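Long-range contact in periplasmic zinc-binding protein troA (Treponema pallidum, PDB 1K0F), which binds zinc with high affinity in the periplasm and hands it to the membrane permease of an ABC importer: residues 3-12 / 52-63. Numbering follows the deposited sequence.
Sequences PLVVTTIGMI and ADLILYNGLHLE
T8 holds OG1 between its backbone N and carbonyl carbon (chi1 47°) and E63 is bent at chi2 (99°), which brings hydroxyl and carboxylate together just past two neighbouring parallel strands, 4-7 and 54-57, at the centre of the four-stranded sheet of one lobe of this solute-binding protein. Between the strands, V6 N donates to L54 O (2.7 Å), nearly in line with the carbonyl, and V6 O receives L56 N (2.7 Å). At the start of the ladder L4 O takes two donors, D53 N and L54 N. V5 and L54 lie side by side on one face, CG2 of V5 3.6 Å from CD2 of L54, and L121 and L124 of helix 107-124 pack there. Further along, I12 of helix 10-20 lays CG2 against L56 CB (3.5 Å), while V6 CG2 meets A52 CB on the other face. Beyond the strands, CG2 of I9 and CD2 of L62 meet tip to tip (3.7 Å); L62 lies beside H37 and H102, zinc-binding residues whose site is empty here. E63 OE2 is gripped twice: N58 N donates to its syn lone pair (2.9 Å), whereas T8 OG1 donates from the anti side at 2.6 Å, 24° out of the carboxylate plane.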
loop_
_atom_site.group_PDB
_atom_site.type_symbol
_atom_site.label_atom_id
_atom_site.label_comp_id
_atom_site.label_asym_id
_atom_site.label_seq_id
_atom_site.Cartn_x
_atom_site.Cartn_y
_atom_site.Cartn_z
ATOM N N PRO A 3 0.624 -26.069 -4.408
ATOM C CA PRO A 3 1.842 -25.318 -4.058
ATOM C C PRO A 3 1.647 -24.169 -3.071
ATOM O O PRO A 3 0.618 -23.488 -3.077
ATOM C CB PRO A 3 2.350 -24.812 -5.401
ATOM C CG PRO A 3 1.124 -24.725 -6.225
ATOM C CD PRO A 3 0.314 -25.919 -5.839
ATOM N N LEU A 4 2.657 -23.952 -2.234
ATOM C CA LEU A 4 2.614 -22.913 -1.226
ATOM C C LEU A 4 3.129 -21.581 -1.720
ATOM O O LEU A 4 4.307 -21.444 -2.028
ATOM C CB LEU A 4 3.441 -23.329 -0.014
ATOM C CG LEU A 4 3.459 -22.284 1.096
ATOM C CD1 LEU A 4 2.033 -22.018 1.545
ATOM C CD2 LEU A 4 4.311 -22.768 2.258
ATOM N N VAL A 5 2.242 -20.597 -1.803
ATOM C CA VAL A 5 2.637 -19.264 -2.223
ATOM C C VAL A 5 2.712 -18.473 -0.933
ATOM O O VAL A 5 1.856 -18.626 -0.064
ATOM C CB VAL A 5 1.582 -18.599 -3.136
ATOM C CG1 VAL A 5 1.914 -17.116 -3.335
ATOM C CG2 VAL A 5 1.522 -19.326 -4.473
ATOM N N VAL A 6 3.732 -17.643 -0.782
ATOM C CA VAL A 6 3.846 -16.852 0.433
ATOM C C VAL A 6 4.130 -15.423 0.066
ATOM O O VAL A 6 5.102 -15.133 -0.627
ATOM C CB VAL A 6 4.968 -17.358 1.362
ATOM C CG1 VAL A 6 5.248 -16.316 2.450
ATOM C CG2 VAL A 6 4.558 -18.690 2.004
ATOM N N THR A 7 3.274 -14.529 0.536
ATOM C CA THR A 7 3.429 -13.118 0.233
ATOM C C THR A 7 3.595 -12.287 1.496
ATOM O O THR A 7 3.284 -12.732 2.602
ATOM C CB THR A 7 2.217 -12.592 -0.559
ATOM O OG1 THR A 7 1.194 -12.189 0.354
ATOM C CG2 THR A 7 1.671 -13.668 -1.480
ATOM N N THR A 8 4.079 -11.068 1.310
ATOM C CA THR A 8 4.302 -10.158 2.407
ATOM C C THR A 8 3.074 -9.300 2.642
ATOM O O THR A 8 2.182 -9.682 3.381
ATOM C CB THR A 8 5.507 -9.276 2.103
ATOM O OG1 THR A 8 5.381 -8.763 0.770
ATOM C CG2 THR A 8 6.801 -10.087 2.190
ATOM N N ILE A 9 3.029 -8.132 2.019
ATOM C CA ILE A 9 1.890 -7.228 2.177
ATOM C C ILE A 9 0.611 -7.844 1.606
ATOM O O ILE A 9 0.644 -8.540 0.582
ATOM C CB ILE A 9 2.164 -5.897 1.475
ATOM C CG1 ILE A 9 2.486 -6.158 0.001
ATOM C CG2 ILE A 9 3.333 -5.199 2.147
ATOM C CD1 ILE A 9 2.556 -4.908 -0.827
ATOM N N GLY A 10 -0.511 -7.586 2.274
ATOM C CA GLY A 10 -1.780 -8.143 1.838
ATOM C C GLY A 10 -2.165 -7.839 0.398
ATOM O O GLY A 10 -2.882 -8.615 -0.239
ATOM N N MET A 11 -1.683 -6.711 -0.112
ATOM C CA MET A 11 -1.997 -6.291 -1.468
ATOM C C MET A 11 -1.649 -7.363 -2.484
ATOM O O MET A 11 -2.422 -7.629 -3.404
ATOM C CB MET A 11 -1.265 -4.995 -1.805
ATOM C CG MET A 11 -1.903 -3.753 -1.192
ATOM S SD MET A 11 -1.420 -3.477 0.537
ATOM C CE MET A 11 0.067 -2.592 0.298
ATOM N N ILE A 12 -0.481 -7.976 -2.322
ATOM C CA ILE A 12 -0.034 -9.034 -3.226
ATOM C C ILE A 12 -0.942 -10.241 -3.025
ATOM O O ILE A 12 -1.432 -10.836 -3.987
ATOM C CB ILE A 12 1.428 -9.450 -2.922
ATOM C CG1 ILE A 12 2.359 -8.252 -3.139
ATOM C CG2 ILE A 12 1.814 -10.648 -3.770
ATOM C CD1 ILE A 12 3.806 -8.613 -3.235
ATOM N N ALA A 52 7.679 -22.448 1.111
ATOM C CA ALA A 52 6.969 -21.836 -0.004
ATOM C C ALA A 52 7.561 -22.261 -1.335
ATOM O O ALA A 52 8.757 -22.500 -1.453
ATOM C CB ALA A 52 7.006 -20.324 0.118
ATOM N N ASP A 53 6.699 -22.382 -2.332
ATOM C CA ASP A 53 7.131 -22.736 -3.671
ATOM C C ASP A 53 7.242 -21.423 -4.429
ATOM O O ASP A 53 7.949 -21.320 -5.429
ATOM C CB ASP A 53 6.095 -23.628 -4.342
ATOM C CG ASP A 53 5.793 -24.850 -3.539
ATOM O OD1 ASP A 53 6.767 -25.515 -3.106
ATOM O OD2 ASP A 53 4.599 -25.144 -3.341
ATOM N N LEU A 54 6.533 -20.419 -3.926
ATOM C CA LEU A 54 6.532 -19.101 -4.539
ATOM C C LEU A 54 6.485 -18.020 -3.479
ATOM O O LEU A 54 5.542 -17.956 -2.699
ATOM C CB LEU A 54 5.317 -18.961 -5.456
ATOM C CG LEU A 54 4.995 -17.551 -5.937
ATOM C CD1 LEU A 54 6.114 -17.085 -6.848
ATOM C CD2 LEU A 54 3.665 -17.533 -6.665
ATOM N N ILE A 55 7.508 -17.179 -3.441
ATOM C CA ILE A 55 7.539 -16.086 -2.482
ATOM C C ILE A 55 7.316 -14.785 -3.244
ATOM O O ILE A 55 7.982 -14.515 -4.248
ATOM C CB ILE A 55 8.876 -15.998 -1.730
ATOM C CG1 ILE A 55 8.972 -17.126 -0.700
ATOM C CG2 ILE A 55 8.975 -14.657 -1.013
ATOM C CD1 ILE A 55 10.332 -17.225 -0.043
ATOM N N LEU A 56 6.365 -13.990 -2.755
ATOM C CA LEU A 56 6.010 -12.727 -3.387
ATOM C C LEU A 56 6.148 -11.537 -2.452
ATOM O O LEU A 56 5.670 -11.552 -1.317
ATOM C CB LEU A 56 4.574 -12.791 -3.919
ATOM C CG LEU A 56 4.338 -13.652 -5.165
ATOM C CD1 LEU A 56 2.874 -13.569 -5.572
ATOM C CD2 LEU A 56 5.239 -13.188 -6.293
ATOM N N TYR A 57 6.808 -10.503 -2.951
ATOM C CA TYR A 57 7.000 -9.289 -2.192
ATOM C C TYR A 57 7.099 -8.095 -3.138
ATOM O O TYR A 57 7.356 -8.244 -4.337
ATOM C CB TYR A 57 8.244 -9.402 -1.304
ATOM C CG TYR A 57 9.579 -9.463 -2.023
ATOM C CD1 TYR A 57 9.944 -10.580 -2.780
ATOM C CD2 TYR A 57 10.514 -8.430 -1.876
ATOM C CE1 TYR A 57 11.193 -10.666 -3.361
ATOM C CE2 TYR A 57 11.772 -8.511 -2.457
ATOM C CZ TYR A 57 12.106 -9.629 -3.197
ATOM O OH TYR A 57 13.350 -9.688 -3.787
ATOM N N ASN A 58 6.869 -6.912 -2.590
ATOM C CA ASN A 58 6.901 -5.671 -3.341
ATOM C C ASN A 58 8.156 -5.443 -4.177
ATOM O O ASN A 58 8.151 -5.541 -5.411
ATOM C CB ASN A 58 6.753 -4.506 -2.368
ATOM C CG ASN A 58 5.969 -3.359 -2.945
ATOM O OD1 ASN A 58 4.978 -3.571 -3.655
ATOM N ND2 ASN A 58 6.394 -2.138 -2.642
ATOM N N GLY A 59 9.231 -5.145 -3.456
ATOM C CA GLY A 59 10.491 -4.811 -4.071
ATOM C C GLY A 59 10.525 -3.326 -3.759
ATOM O O GLY A 59 9.999 -2.912 -2.721
ATOM N N LEU A 60 11.094 -2.519 -4.641
ATOM C CA LEU A 60 11.152 -1.088 -4.404
ATOM C C LEU A 60 11.502 -0.783 -2.948
ATOM O O LEU A 60 11.051 0.202 -2.370
ATOM C CB LEU A 60 9.815 -0.448 -4.772
ATOM C CG LEU A 60 9.353 -0.685 -6.213
ATOM C CD1 LEU A 60 8.267 0.314 -6.553
ATOM C CD2 LEU A 60 10.529 -0.538 -7.180
ATOM N N HIS A 61 12.311 -1.652 -2.358
ATOM C CA HIS A 61 12.744 -1.482 -0.981
ATOM C C HIS A 61 11.605 -1.191 -0.015
ATOM O O HIS A 61 11.755 -0.401 0.917
ATOM C CB HIS A 61 13.770 -0.355 -0.900
ATOM C CG HIS A 61 14.411 -0.220 0.448
ATOM N ND1 HIS A 61 15.087 -1.255 1.056
ATOM C CD2 HIS A 61 14.476 0.827 1.302
ATOM C CE1 HIS A 61 15.545 -0.851 2.229
ATOM N NE2 HIS A 61 15.184 0.408 2.401
ATOM N N LEU A 62 10.462 -1.824 -0.220
ATOM C CA LEU A 62 9.341 -1.587 0.679
ATOM C C LEU A 62 9.589 -2.303 1.996
ATOM O O LEU A 62 9.693 -1.682 3.051
ATOM C CB LEU A 62 8.035 -2.088 0.064
ATOM C CG LEU A 62 6.869 -1.964 1.031
ATOM C CD1 LEU A 62 6.404 -0.532 1.053
ATOM C CD2 LEU A 62 5.753 -2.894 0.631
ATOM N N GLU A 63 9.684 -3.623 1.906
ATOM C CA GLU A 63 9.908 -4.492 3.052
ATOM C C GLU A 63 11.351 -4.436 3.545
ATOM O O GLU A 63 11.964 -5.460 3.836
ATOM C CB GLU A 63 9.536 -5.924 2.658
ATOM C CG GLU A 63 8.071 -6.076 2.250
ATOM C CD GLU A 63 7.855 -6.089 0.741
ATOM O OE1 GLU A 63 8.696 -5.544 -0.010
ATOM O OE2 GLU A 63 6.829 -6.649 0.304
#